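Cytolethal distending toxin subunit A (Haemophilus ducreyi, PDB 1SR4) forms, together with the CdtC subunit, a probable heterodimeric lectin-like module required to deliver the genotoxic CdtB subunit of cytolethal distending toxin to host cells. Local coordinates at residues W81-Y89 and T170-L178; V121-I129 and S156-T164. All coordinates share one frame; numbering follows the deposited sequence.

Contact 1. Residues W81-Y89 and T170-L178; sequences WLWAYPNIY and TTFYSTVTL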
ATOM      1  N   TRP A  81     -25.158  -9.062  15.851  1.00 11.80           N
ATOM      2  CA  TRP A  81     -24.957  -8.274  14.653  1.00 12.50           C
ATOM      3  C   TRP A  81     -23.874  -7.210  14.807  1.00 12.22           C
ATOM      4  O   TRP A  81     -23.671  -6.646  15.880  1.00 11.12           O
ATOM      5  CB  TRP A  81     -26.237  -7.527  14.242  1.00 11.56           C
ATOM      6  CG  TRP A  81     -27.436  -8.347  13.906  1.00 16.46           C
ATOM      7  CD1 TRP A  81     -28.621  -8.388  14.597  1.00 17.16           C
ATOM      8  CD2 TRP A  81     -27.617  -9.182  12.751  1.00 15.57           C
ATOM      9  NE1 TRP A  81     -29.525  -9.194  13.940  1.00 16.58           N
ATOM     10  CE2 TRP A  81     -28.938  -9.692  12.805  1.00 17.54           C
ATOM     11  CE3 TRP A  81     -26.794  -9.549  11.678  1.00 16.30           C
ATOM     12  CZ2 TRP A  81     -29.457 -10.547  11.820  1.00 18.68           C
ATOM     13  CZ3 TRP A  81     -27.307 -10.400  10.700  1.00 19.10           C
ATOM     14  CH2 TRP A  81     -28.632 -10.888  10.780  1.00 19.23           C
ATOM     15  N   LEU A  82     -23.213  -6.936  13.694  1.00  9.36           N
ATOM     16  CA  LEU A  82     -22.197  -5.903  13.611  1.00  9.94           C
ATOM     17  C   LEU A  82     -22.939  -4.676  13.115  1.00  8.20           C
ATOM     18  O   LEU A  82     -23.952  -4.799  12.433  1.00 10.16           O
ATOM     19  CB  LEU A  82     -21.126  -6.295  12.583  1.00  9.17           C
ATOM     20  CG  LEU A  82     -19.791  -6.865  13.061  1.00 14.86           C
ATOM     21  CD1 LEU A  82     -19.958  -7.792  14.255  1.00 12.10           C
ATOM     22  CD2 LEU A  82     -19.108  -7.544  11.892  1.00 11.05           C
ATOM     23  N   TRP A  83     -22.417  -3.503  13.447  1.00  8.04           N
ATOM     24  CA  TRP A  83     -22.980  -2.227  13.036  1.00  8.15           C
ATOM     25  C   TRP A  83     -21.800  -1.350  12.613  1.00  7.58           C
ATOM     26  O   TRP A  83     -20.665  -1.813  12.581  1.00  9.28           O
ATOM     27  CB  TRP A  83     -23.675  -1.560  14.235  1.00  9.75           C
ATOM     28  CG  TRP A  83     -24.836  -2.360  14.745  1.00 12.96           C
ATOM     29  CD1 TRP A  83     -24.799  -3.418  15.604  1.00 13.21           C
ATOM     30  CD2 TRP A  83     -26.202  -2.220  14.335  1.00 13.01           C
ATOM     31  NE1 TRP A  83     -26.065  -3.953  15.750  1.00 12.14           N
ATOM     32  CE2 TRP A  83     -26.940  -3.234  14.981  1.00 13.28           C
ATOM     33  CE3 TRP A  83     -26.870  -1.331  13.479  1.00 13.26           C
ATOM     34  CZ2 TRP A  83     -28.327  -3.392  14.794  1.00 15.40           C
ATOM     35  CZ3 TRP A  83     -28.249  -1.486  13.293  1.00 17.34           C
ATOM     36  CH2 TRP A  83     -28.957  -2.510  13.946  1.00 14.30           C
ATOM     37  N   ALA A  84     -22.069  -0.096  12.280  1.00  6.52           N
ATOM     38  CA  ALA A  84     -20.997   0.825  11.936  1.00  7.42           C
ATOM     39  C   ALA A  84     -21.239   2.157  12.665  1.00  8.44           C
ATOM     40  O   ALA A  84     -22.249   2.835  12.437  1.00  7.75           O
ATOM     41  CB  ALA A  84     -20.934   1.040  10.449  1.00  6.44           C
ATOM     42  N   TYR A  85     -20.307   2.494  13.557  1.00  8.13           N
ATOM     43  CA  TYR A  85     -20.344   3.725  14.344  1.00  9.12           C
ATOM     44  C   TYR A  85     -19.072   4.509  14.098  1.00  8.19           C
ATOM     45  O   TYR A  85     -17.993   3.921  14.005  1.00  7.57           O
ATOM     46  CB  TYR A  85     -20.333   3.432  15.855  1.00  9.46           C
ATOM     47  CG  TYR A  85     -21.616   2.970  16.500  1.00 11.49           C
ATOM     48  CD1 TYR A  85     -22.316   3.811  17.375  1.00 10.93           C
ATOM     49  CD2 TYR A  85     -22.080   1.664  16.322  1.00  9.64           C
ATOM     50  CE1 TYR A  85     -23.439   3.353  18.067  1.00 10.57           C
ATOM     51  CE2 TYR A  85     -23.195   1.203  17.000  1.00 11.19           C
ATOM     52  CZ  TYR A  85     -23.866   2.049  17.872  1.00 11.67           C
ATOM     53  OH  TYR A  85     -24.947   1.568  18.560  1.00 13.49           O
ATOM     54  N   PRO A  86     -19.176   5.835  13.960  1.00  9.02           N
ATOM     55  CA  PRO A  86     -17.938   6.585  13.757  1.00  8.49           C
ATOM     56  C   PRO A  86     -17.239   6.643  15.126  1.00  9.71           C
ATOM     57  O   PRO A  86     -17.872   6.486  16.180  1.00  6.66           O
ATOM     58  CB  PRO A  86     -18.431   7.962  13.310  1.00  9.58           C
ATOM     59  CG  PRO A  86     -19.765   8.091  14.002  1.00  9.23           C
ATOM     60  CD  PRO A  86     -20.361   6.706  13.805  1.00  8.78           C
ATOM     61  N   ASN A  87     -15.933   6.863  15.115  1.00  9.36           N
ATOM     62  CA  ASN A  87     -15.188   6.964  16.364  1.00  9.15           C
ATOM     63  C   ASN A  87     -15.820   7.999  17.319  1.00  9.26           C
ATOM     64  O   ASN A  87     -15.946   7.769  18.530  1.00  7.06           O
ATOM     65  CB  ASN A  87     -13.748   7.411  16.094  1.00  8.97           C
ATOM     66  CG  ASN A  87     -13.034   7.829  17.381  1.00  9.84           C
ATOM     67  OD1 ASN A  87     -12.742   6.982  18.224  1.00 10.91           O
ATOM     68  ND2 ASN A  87     -12.775   9.137  17.549  1.00  7.46           N
ATOM     69  N   ILE A  88     -16.233   9.136  16.766  1.00  7.86           N
ATOM     70  CA  ILE A  88     -16.759  10.205  17.607  1.00 10.20           C
ATOM     71  C   ILE A  88     -17.993   9.818  18.402  1.00 11.27           C
ATOM     72  O   ILE A  88     -18.254  10.424  19.435  1.00 11.94           O
ATOM     73  CB  ILE A  88     -17.014  11.500  16.783  1.00  9.73           C
ATOM     74  CG1 ILE A  88     -17.175  12.704  17.714  1.00 10.21           C
ATOM     75  CG2 ILE A  88     -18.242  11.335  15.892  1.00  9.27           C
ATOM     76  CD1 ILE A  88     -15.941  13.087  18.430  1.00 17.13           C
ATOM     77  N   TYR A  89     -18.730   8.796  17.963  1.00 10.04           N
ATOM     78  CA  TYR A  89     -19.918   8.370  18.707  1.00  9.80           C
ATOM     79  C   TYR A  89     -19.696   7.031  19.407  1.00 11.06           C
ATOM     80  O   TYR A  89     -20.651   6.443  19.927  1.00 11.06           O
ATOM     81  CB  TYR A  89     -21.127   8.205  17.771  1.00 10.88           C
ATOM     82  CG  TYR A  89     -21.585   9.453  17.047  1.00 10.38           C
ATOM     83  CD1 TYR A  89     -21.394  10.719  17.593  1.00  9.15           C
ATOM     84  CD2 TYR A  89     -22.237   9.357  15.811  1.00  8.16           C
ATOM     85  CE1 TYR A  89     -21.839  11.859  16.929  1.00  9.56           C
ATOM     86  CE2 TYR A  89     -22.675  10.476  15.147  1.00  7.55           C
ATOM     87  CZ  TYR A  89     -22.479  11.725  15.702  1.00  9.83           C
ATOM     88  OH  TYR A  89     -22.916  12.838  15.024  1.00 10.17           O
ATOM     89  N   THR A 170     -30.252   8.992  11.071  1.00 14.20           N
ATOM     90  CA  THR A 170     -30.842   9.857  12.083  1.00 16.53           C
ATOM     91  C   THR A 170     -30.338   9.412  13.451  1.00 17.10           C
ATOM     92  O   THR A 170     -30.713   9.972  14.482  1.00 18.84           O
ATOM     93  CB  THR A 170     -32.394   9.797  12.073  1.00 15.82           C
ATOM     94  OG1 THR A 170     -32.822   8.436  12.143  1.00 15.96           O
ATOM     95  CG2 THR A 170     -32.945  10.439  10.816  1.00 15.42           C
ATOM     96  N   THR A 171     -29.506   8.381  13.466  1.00 17.56           N
ATOM     97  CA  THR A 171     -28.966   7.912  14.728  1.00 16.20           C
ATOM     98  C   THR A 171     -27.440   7.820  14.655  1.00 14.52           C
ATOM     99  O   THR A 171     -26.847   8.205  13.655  1.00 14.99           O
ATOM    100  CB  THR A 171     -29.559   6.558  15.121  1.00 18.78           C
ATOM    101  OG1 THR A 171     -29.244   6.304  16.503  1.00 23.88           O
ATOM    102  CG2 THR A 171     -28.994   5.450  14.245  1.00 17.55           C
ATOM    103  N   PHE A 172     -26.825   7.316  15.721  1.00 13.95           N
ATOM    104  CA  PHE A 172     -25.365   7.194  15.853  1.00 15.50           C
ATOM    105  C   PHE A 172     -24.685   6.261  14.869  1.00 14.16           C
ATOM    106  O   PHE A 172     -23.475   6.359  14.649  1.00 14.40           O
ATOM    107  CB  PHE A 172     -24.987   6.640  17.233  1.00 15.85           C
ATOM    108  CG  PHE A 172     -25.667   7.307  18.381  1.00 16.44           C
ATOM    109  CD1 PHE A 172     -25.359   8.614  18.728  1.00 14.97           C
ATOM    110  CD2 PHE A 172     -26.617   6.615  19.128  1.00 17.84           C
ATOM    111  CE1 PHE A 172     -25.984   9.219  19.814  1.00 16.82           C
ATOM    112  CE2 PHE A 172     -27.243   7.211  20.208  1.00 16.30           C
ATOM    113  CZ  PHE A 172     -26.927   8.519  20.547  1.00 15.04           C
ATOM    114  N   TYR A 173     -25.455   5.348  14.302  1.00 11.42           N
ATOM    115  CA  TYR A 173     -24.894   4.331  13.444  1.00 11.31           C
ATOM    116  C   TYR A 173     -25.543   4.122  12.103  1.00 11.56           C
ATOM    117  O   TYR A 173     -26.693   4.531  11.859  1.00 10.37           O
ATOM    118  CB  TYR A 173     -24.991   3.010  14.187  1.00 13.28           C
ATOM    119  CG  TYR A 173     -26.427   2.739  14.616  1.00 16.36           C
ATOM    120  CD1 TYR A 173     -27.361   2.188  13.724  1.00 15.90           C
ATOM    121  CD2 TYR A 173     -26.864   3.079  15.898  1.00 15.46           C
ATOM    122  CE1 TYR A 173     -28.702   1.981  14.111  1.00 17.26           C
ATOM    123  CE2 TYR A 173     -28.193   2.881  16.293  1.00 17.28           C
ATOM    124  CZ  TYR A 173     -29.103   2.332  15.400  1.00 15.95           C
ATOM    125  OH  TYR A 173     -30.395   2.112  15.815  1.00 18.37           O
ATOM    126  N   SER A 174     -24.792   3.418  11.259  1.00 10.24           N
ATOM    127  CA  SER A 174     -25.261   3.014   9.953  1.00 10.97           C
ATOM    128  C   SER A 174     -25.630   1.552  10.167  1.00 12.18           C
ATOM    129  O   SER A 174     -24.971   0.839  10.934  1.00 13.46           O
ATOM    130  CB  SER A 174     -24.147   3.123   8.907  1.00 10.07           C
ATOM    131  OG  SER A 174     -23.975   4.473   8.500  1.00  9.58           O
ATOM    132  N   THR A 175     -26.699   1.113   9.519  1.00 11.96           N
ATOM    133  CA  THR A 175     -27.151  -0.275   9.609  1.00  9.98           C
ATOM    134  C   THR A 175     -26.395  -1.015   8.524  1.00 10.63           C
ATOM    135  O   THR A 175     -26.338  -0.559   7.384  1.00 10.05           O
ATOM    136  CB  THR A 175     -28.671  -0.352   9.357  1.00 11.61           C
ATOM    137  OG1 THR A 175     -29.326   0.520  10.288  1.00 13.05           O
ATOM    138  CG2 THR A 175     -29.203  -1.780   9.537  1.00 11.86           C
ATOM    139  N   VAL A 176     -25.815  -2.153   8.878  1.00  9.42           N
ATOM    140  CA  VAL A 176     -25.009  -2.932   7.940  1.00  9.63           C
ATOM    141  C   VAL A 176     -25.748  -4.169   7.432  1.00 10.86           C
ATOM    142  O   VAL A 176     -26.172  -5.014   8.210  1.00 10.11           O
ATOM    143  CB  VAL A 176     -23.691  -3.355   8.618  1.00 10.04           C
ATOM    144  CG1 VAL A 176     -22.808  -4.110   7.637  1.00 11.53           C
ATOM    145  CG2 VAL A 176     -22.959  -2.102   9.158  1.00  6.90           C
ATOM    146  N   THR A 177     -25.883  -4.278   6.118  1.00 11.31           N
ATOM    147  CA  THR A 177     -26.602  -5.400   5.538  1.00 12.55           C
ATOM    148  C   THR A 177     -25.810  -5.987   4.388  1.00 13.66           C
ATOM    149  O   THR A 177     -24.720  -5.509   4.064  1.00 12.64           O
ATOM    150  CB  THR A 177     -27.970  -4.938   4.978  1.00 13.10           C
ATOM    151  OG1 THR A 177     -27.757  -3.910   4.001  1.00 13.36           O
ATOM    152  CG2 THR A 177     -28.858  -4.361   6.088  1.00 13.51           C
ATOM    153  N   LEU A 178     -26.370  -7.027   3.776  1.00 13.57           N
ATOM    154  CA  LEU A 178     -25.769  -7.659   2.613  1.00 14.63           C
ATOM    155  C   LEU A 178     -26.798  -7.549   1.486  1.00 16.46           C
ATOM    156  O   LEU A 178     -27.975  -7.846   1.688  1.00 13.88           O
ATOM    157  CB  LEU A 178     -25.476  -9.130   2.889  1.00 14.23           C
ATOM    158  CG  LEU A 178     -24.318  -9.405   3.841  1.00 14.11           C
ATOM    159  CD1 LEU A 178     -24.194 -10.902   4.097  1.00 10.61           C
ATOM    160  CD2 LEU A 178     -23.034  -8.855   3.209  1.00 14.50           C
TER
HETATM  161  O   HOH W   1     -24.855  -6.525  10.126  1.00  9.81           O
HETATM  162  O   HOH W   2     -26.221  -3.588  11.383  1.00  9.82           O

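Contact 2. Residues V121-I129 and S156-T164; sequences VEAYGNGLI and SVSQGRCVT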
ATOM      1  N   VAL A 121     -15.432 -11.807  11.606  1.00  9.64           N
ATOM      2  CA  VAL A 121     -16.581 -11.228  10.918  1.00  8.50           C
ATOM      3  C   VAL A 121     -17.161 -12.393  10.140  1.00 10.38           C
ATOM      4  O   VAL A 121     -16.410 -13.165   9.534  1.00 10.98           O
ATOM      5  CB  VAL A 121     -16.170 -10.112   9.915  1.00  7.99           C
ATOM      6  CG1 VAL A 121     -17.337  -9.801   8.984  1.00  6.28           C
ATOM      7  CG2 VAL A 121     -15.739  -8.819  10.684  1.00  7.40           C
ATOM      8  N   GLU A 122     -18.486 -12.524  10.146  1.00 10.84           N
ATOM      9  CA  GLU A 122     -19.140 -13.635   9.442  1.00 11.65           C
ATOM     10  C   GLU A 122     -20.453 -13.212   8.766  1.00 10.17           C
ATOM     11  O   GLU A 122     -21.300 -12.568   9.391  1.00 10.91           O
ATOM     12  CB  GLU A 122     -19.433 -14.765  10.435  1.00 12.41           C
ATOM     13  CG  GLU A 122     -19.928 -16.042   9.765  1.00 16.12           C
ATOM     14  CD  GLU A 122     -20.103 -17.196  10.731  1.00 19.41           C
ATOM     15  OE1 GLU A 122     -19.243 -17.382  11.627  1.00 18.09           O
ATOM     16  OE2 GLU A 122     -21.106 -17.935  10.577  1.00 24.21           O
ATOM     17  N   ALA A 123     -20.621 -13.562   7.492  1.00  9.95           N
ATOM     18  CA  ALA A 123     -21.847 -13.231   6.782  1.00 10.27           C
ATOM     19  C   ALA A 123     -22.928 -14.152   7.340  1.00 12.70           C
ATOM     20  O   ALA A 123     -22.730 -15.372   7.430  1.00 12.49           O
ATOM     21  CB  ALA A 123     -21.684 -13.477   5.280  1.00 11.22           C
ATOM     22  N   TYR A 124     -24.064 -13.569   7.708  1.00 13.11           N
ATOM     23  CA  TYR A 124     -25.183 -14.330   8.262  1.00 14.09           C
ATOM     24  C   TYR A 124     -26.503 -13.630   7.940  1.00 14.54           C
ATOM     25  O   TYR A 124     -26.659 -12.428   8.206  1.00 13.57           O
ATOM     26  CB  TYR A 124     -25.036 -14.470   9.777  1.00 15.48           C
ATOM     27  CG  TYR A 124     -26.273 -15.062  10.408  1.00 17.75           C
ATOM     28  CD1 TYR A 124     -26.526 -16.431  10.329  1.00 19.95           C
ATOM     29  CD2 TYR A 124     -27.242 -14.241  10.979  1.00 18.60           C
ATOM     30  CE1 TYR A 124     -27.722 -16.967  10.792  1.00 23.25           C
ATOM     31  CE2 TYR A 124     -28.439 -14.757  11.449  1.00 22.38           C
ATOM     32  CZ  TYR A 124     -28.676 -16.124  11.349  1.00 25.26           C
ATOM     33  OH  TYR A 124     -29.871 -16.649  11.781  1.00 28.24           O
ATOM     34  N   GLY A 125     -27.455 -14.375   7.369  1.00 14.00           N
ATOM     35  CA  GLY A 125     -28.732 -13.780   7.016  1.00 12.59           C
ATOM     36  C   GLY A 125     -28.499 -12.570   6.121  1.00 14.79           C
ATOM     37  O   GLY A 125     -27.763 -12.668   5.135  1.00 13.92           O
ATOM     38  N   ASN A 126     -29.124 -11.438   6.443  1.00 14.15           N
ATOM     39  CA  ASN A 126     -28.951 -10.224   5.648  1.00 15.28           C
ATOM     40  C   ASN A 126     -27.959  -9.234   6.252  1.00 15.21           C
ATOM     41  O   ASN A 126     -28.091  -8.035   6.037  1.00 15.73           O
ATOM     42  CB  ASN A 126     -30.279  -9.495   5.457  1.00 16.63           C
ATOM     43  CG  ASN A 126     -31.290 -10.314   4.681  1.00 16.93           C
ATOM     44  OD1 ASN A 126     -30.931 -11.110   3.819  1.00 17.37           O
ATOM     45  ND2 ASN A 126     -32.564 -10.114   4.983  1.00 18.41           N
ATOM     46  N   GLY A 127     -26.975  -9.722   7.002  1.00 15.12           N
ATOM     47  CA  GLY A 127     -26.000  -8.821   7.603  1.00 13.80           C
ATOM     48  C   GLY A 127     -24.711  -9.512   8.001  1.00 14.01           C
ATOM     49  O   GLY A 127     -24.335 -10.524   7.425  1.00 12.70           O
ATOM     50  N   LEU A 128     -24.032  -8.966   8.999  1.00 12.28           N
ATOM     51  CA  LEU A 128     -22.785  -9.546   9.464  1.00 12.12           C
ATOM     52  C   LEU A 128     -22.866  -9.744  10.967  1.00 11.65           C
ATOM     53  O   LEU A 128     -23.518  -8.977  11.648  1.00 12.53           O
ATOM     54  CB  LEU A 128     -21.609  -8.599   9.164  1.00 12.22           C
ATOM     55  CG  LEU A 128     -21.273  -8.220   7.716  1.00 10.20           C
ATOM     56  CD1 LEU A 128     -20.167  -7.153   7.731  1.00  8.42           C
ATOM     57  CD2 LEU A 128     -20.824  -9.467   6.925  1.00  7.46           C
ATOM     58  N   ILE A 129     -22.196 -10.775  11.474  1.00 12.92           N
ATOM     59  CA  ILE A 129     -22.142 -11.017  12.914  1.00 12.57           C
ATOM     60  C   ILE A 129     -20.675 -11.307  13.166  1.00 13.23           C
ATOM     61  O   ILE A 129     -19.870 -11.206  12.248  1.00 13.05           O
ATOM     62  CB  ILE A 129     -22.965 -12.266  13.329  1.00 13.00           C
ATOM     63  CG1 ILE A 129     -22.375 -13.523  12.675  1.00 13.80           C
ATOM     64  CG2 ILE A 129     -24.439 -12.067  12.972  1.00  9.73           C
ATOM     65  CD1 ILE A 129     -23.055 -14.834  13.100  1.00 15.26           C
ATOM     66  N   SER A 156     -19.229 -10.865   0.345  1.00 10.07           N
ATOM     67  CA  SER A 156     -19.303 -12.122   1.079  1.00  8.96           C
ATOM     68  C   SER A 156     -19.133 -13.224   0.034  1.00  9.40           C
ATOM     69  O   SER A 156     -19.866 -13.270  -0.962  1.00  9.95           O
ATOM     70  CB  SER A 156     -20.669 -12.278   1.754  1.00 10.26           C
ATOM     71  OG  SER A 156     -20.872 -13.634   2.146  1.00 10.11           O
ATOM     72  N   VAL A 157     -18.170 -14.109   0.238  1.00 10.96           N
ATOM     73  CA  VAL A 157     -17.978 -15.182  -0.727  1.00 12.34           C
ATOM     74  C   VAL A 157     -19.073 -16.243  -0.594  1.00 13.18           C
ATOM     75  O   VAL A 157     -19.556 -16.778  -1.594  1.00 12.35           O
ATOM     76  CB  VAL A 157     -16.604 -15.843  -0.560  1.00 13.75           C
ATOM     77  CG1 VAL A 157     -16.496 -17.059  -1.478  1.00 17.76           C
ATOM     78  CG2 VAL A 157     -15.501 -14.823  -0.885  1.00 15.72           C
ATOM     79  N   SER A 158     -19.487 -16.537   0.635  1.00 12.66           N
ATOM     80  CA  SER A 158     -20.524 -17.545   0.825  1.00 13.35           C
ATOM     81  C   SER A 158     -21.861 -17.073   0.271  1.00 11.80           C
ATOM     82  O   SER A 158     -22.621 -17.862  -0.285  1.00 12.18           O
ATOM     83  CB  SER A 158     -20.684 -17.886   2.310  1.00 12.17           C
ATOM     84  OG  SER A 158     -21.176 -16.762   2.995  1.00 13.09           O
ATOM     85  N   GLN A 159     -22.156 -15.785   0.401  1.00 13.62           N
ATOM     86  CA  GLN A 159     -23.432 -15.272  -0.100  1.00 12.58           C
ATOM     87  C   GLN A 159     -23.399 -14.682  -1.494  1.00 13.87           C
ATOM     88  O   GLN A 159     -24.410 -14.668  -2.186  1.00 13.80           O
ATOM     89  CB  GLN A 159     -24.009 -14.218   0.855  1.00 13.62           C
ATOM     90  CG  GLN A 159     -24.482 -14.802   2.169  1.00 14.29           C
ATOM     91  CD  GLN A 159     -25.452 -13.889   2.889  1.00 14.10           C
ATOM     92  OE1 GLN A 159     -26.063 -13.015   2.276  1.00 14.17           O
ATOM     93  NE2 GLN A 159     -25.616 -14.100   4.195  1.00 12.39           N
ATOM     94  N   GLY A 160     -22.246 -14.183  -1.908  1.00 13.80           N
ATOM     95  CA  GLY A 160     -22.174 -13.569  -3.215  1.00 13.43           C
ATOM     96  C   GLY A 160     -22.822 -12.198  -3.144  1.00 14.80           C
ATOM     97  O   GLY A 160     -23.237 -11.658  -4.167  1.00 15.16           O
ATOM     98  N   ARG A 161     -22.924 -11.636  -1.935  1.00 12.46           N
ATOM     99  CA  ARG A 161     -23.545 -10.321  -1.751  1.00 10.99           C
ATOM    100  C   ARG A 161     -22.548  -9.358  -1.091  1.00 11.65           C
ATOM    101  O   ARG A 161     -21.619  -9.790  -0.422  1.00 11.91           O
ATOM    102  CB  ARG A 161     -24.809 -10.450  -0.897  1.00 11.65           C
ATOM    103  CG  ARG A 161     -25.922 -11.267  -1.568  1.00 15.53           C
ATOM    104  CD  ARG A 161     -27.292 -10.976  -0.949  1.00 12.51           C
ATOM    105  NE  ARG A 161     -27.418 -11.439   0.434  1.00 11.53           N
ATOM    106  CZ  ARG A 161     -28.482 -11.188   1.198  1.00  8.92           C
ATOM    107  NH1 ARG A 161     -29.491 -10.485   0.709  1.00 10.22           N
ATOM    108  NH2 ARG A 161     -28.547 -11.637   2.440  1.00  9.18           N
ATOM    109  N   CYS A 162     -22.751  -8.060  -1.278  1.00 12.14           N
ATOM    110  CA  CYS A 162     -21.846  -7.060  -0.737  1.00 12.61           C
ATOM    111  C   CYS A 162     -22.333  -6.343   0.515  1.00 11.78           C
ATOM    112  O   CYS A 162     -23.532  -6.135   0.710  1.00 13.06           O
ATOM    113  CB  CYS A 162     -21.511  -6.054  -1.845  1.00 15.30           C
ATOM    114  SG  CYS A 162     -20.390  -6.806  -3.070  1.00 19.59           S
ATOM    115  N   VAL A 163     -21.376  -5.970   1.360  1.00 11.53           N
ATOM    116  CA  VAL A 163     -21.654  -5.272   2.614  1.00  9.76           C
ATOM    117  C   VAL A 163     -22.147  -3.865   2.272  1.00 11.10           C
ATOM    118  O   VAL A 163     -21.432  -3.056   1.678  1.00 12.66           O
ATOM    119  CB  VAL A 163     -20.389  -5.226   3.481  1.00  8.84           C
ATOM    120  CG1 VAL A 163     -20.677  -4.540   4.817  1.00  7.46           C
ATOM    121  CG2 VAL A 163     -19.883  -6.658   3.692  1.00  6.52           C
ATOM    122  N   THR A 164     -23.383  -3.591   2.672  1.00 11.57           N
ATOM    123  CA  THR A 164     -24.081  -2.342   2.375  1.00 10.62           C
ATOM    124  C   THR A 164     -24.437  -1.573   3.641  1.00 10.61           C
ATOM    125  O   THR A 164     -24.693  -2.175   4.685  1.00 11.60           O
ATOM    126  CB  THR A 164     -25.391  -2.695   1.621  1.00 11.92           C
ATOM    127  OG1 THR A 164     -25.073  -3.576   0.537  1.00 14.23           O
ATOM    128  CG2 THR A 164     -26.103  -1.447   1.099  1.00 10.29           C
TER
HETATM  129  O   HOH W   3     -23.981 -16.490   5.131  1.00 25.03           O

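Contact 1. Residues W81-Y89 and T170-L178
Trp83, Tyr85 and Tyr173 form an aromatic cluster in which the side chain of Tyr173 runs beside those of Trp83 and Tyr85, pointing the same way, with the rings oblique. Tyr173 CB, placed by the backbone, sits over the centre of one face of the Tyr85 ring, a CH-pi contact 3.8 Å from its centroid; the first torsion (55°, CG between backbone N and carbonyl carbon) then brings the ring beside Trp83 and Tyr85. Trp83 CE3 touches Tyr173 CD1 at 3.6 Å, and the hydroxyl end of Tyr85 rests against Tyr173 CD2. Thr175 OG1 approaches the Trp83 edge near its plane. Beyond the cluster, Phe172 turns its edge to a face of Tyr89 in a T-shaped pair, centroids 5.9 Å apart and planes at 71°.

Ala84 and Ser174 make a single antiparallel hydrogen-bonded pair, with Ser174 N to Ala84 O at 2.9 Å and a weak return bond from Ala84 N to Ser174 O at 3.3 Å. The chains then separate, and water bridges the gap: one molecule lies 2.8 Å from Leu82 O and 2.9 Å from Val176 N, while a second lies between Leu82 O and Val176 O. Val176 CG2 meets Ala84 CB.

The contact ties strand 82-86 to the 170-178 loop and strand of the beta-trefoil, a ricin-type lectin fold. Strand 82-86, most of which (82-85) falls in a region inferred to mediate binding to target cells, pairs antiparallel with strand 69-73. Val176 packs on Val163 of strand 162-165 and on Leu128 of strand 127-131, while Tyr89 packs on Phe121 of the CdtC chain.

Contact 2. Residues V121-I129 and S156-T164
The carbonyl oxygen of Gly125, at the tip of a beta hairpin, accepts a hydrogen bond from Gln159 NE2 at 2.7 Å, the donor tilted somewhat from the carbonyl plane. Next to it, Asn126 OD1 receives Arg161 NH2 on a lone pair at 2.8 Å, an almost straight bond (173° at the hydrogen) that lies in the plane of the guanidinium, although the amide and guanidinium planes stand 69° apart. Gly125 O is also 3.0 Å from Arg161 NH2.

Both long side chains are tied to each other. Arg161 bends at chi3 (-67°) and presents its NE and NH2 side-on to a single oxygen, Gln159 OE1, the NE bond being 2.8 Å. With OE1 held by Arg161 and NE2 bonded to Gly125 O, the rotation of the Gln159 amide is fixed from both ends; NE2 also donates to a water that is weakly bonded to Ala123 O.

Deeper in, Ser156 OG accepts from Gln159 N at 3.1 Å, an ST motif at the start of the 156-161 loop. The same oxygen sits against Ala123 CB. In the apolar part the side chains of Leu128 and Val163 cross at about a right angle, Leu128 CD1 lying 3.9 Å from Val163 CG1. The type II' turn from Tyr124 to Gly127 closes the hairpin, with Gly125 and Asn126 at its two central positions.

Taken together, the bonds form a closed network: Gln159 and Arg161, joined to each other, each donate to the turn. Within the contact the guanidinium donates to neutral amide oxygens, and its positive charge would probably polarise the Gln159 amide and strengthen NE2 as a donor.

In the fold
Both contacts lie in the beta-trefoil lectin domain and join segments distant in the chain, contact 2 nested within the loop that contact 1 closes. They meet where strands 162-165 and 176-179 are neighbours in one sheet: Leu82 N probably hydrogen-bonds Leu128 O, as Thr164 N does Thr177 O. Each has a buried end (Ala84, Ser174 and Val176; Ala123, Ser156, Leu128 and Val163) and an exposed one (Tyr89 and Phe172; Gly125 and Asn126). Contact 1 relies on aromatic rings, a short backbone pairing and bridging waters, and its far end reaches the CdtC chain. Contact 2 relies on amide and guanidinium groups around an exposed turn, and no other subunit touches it.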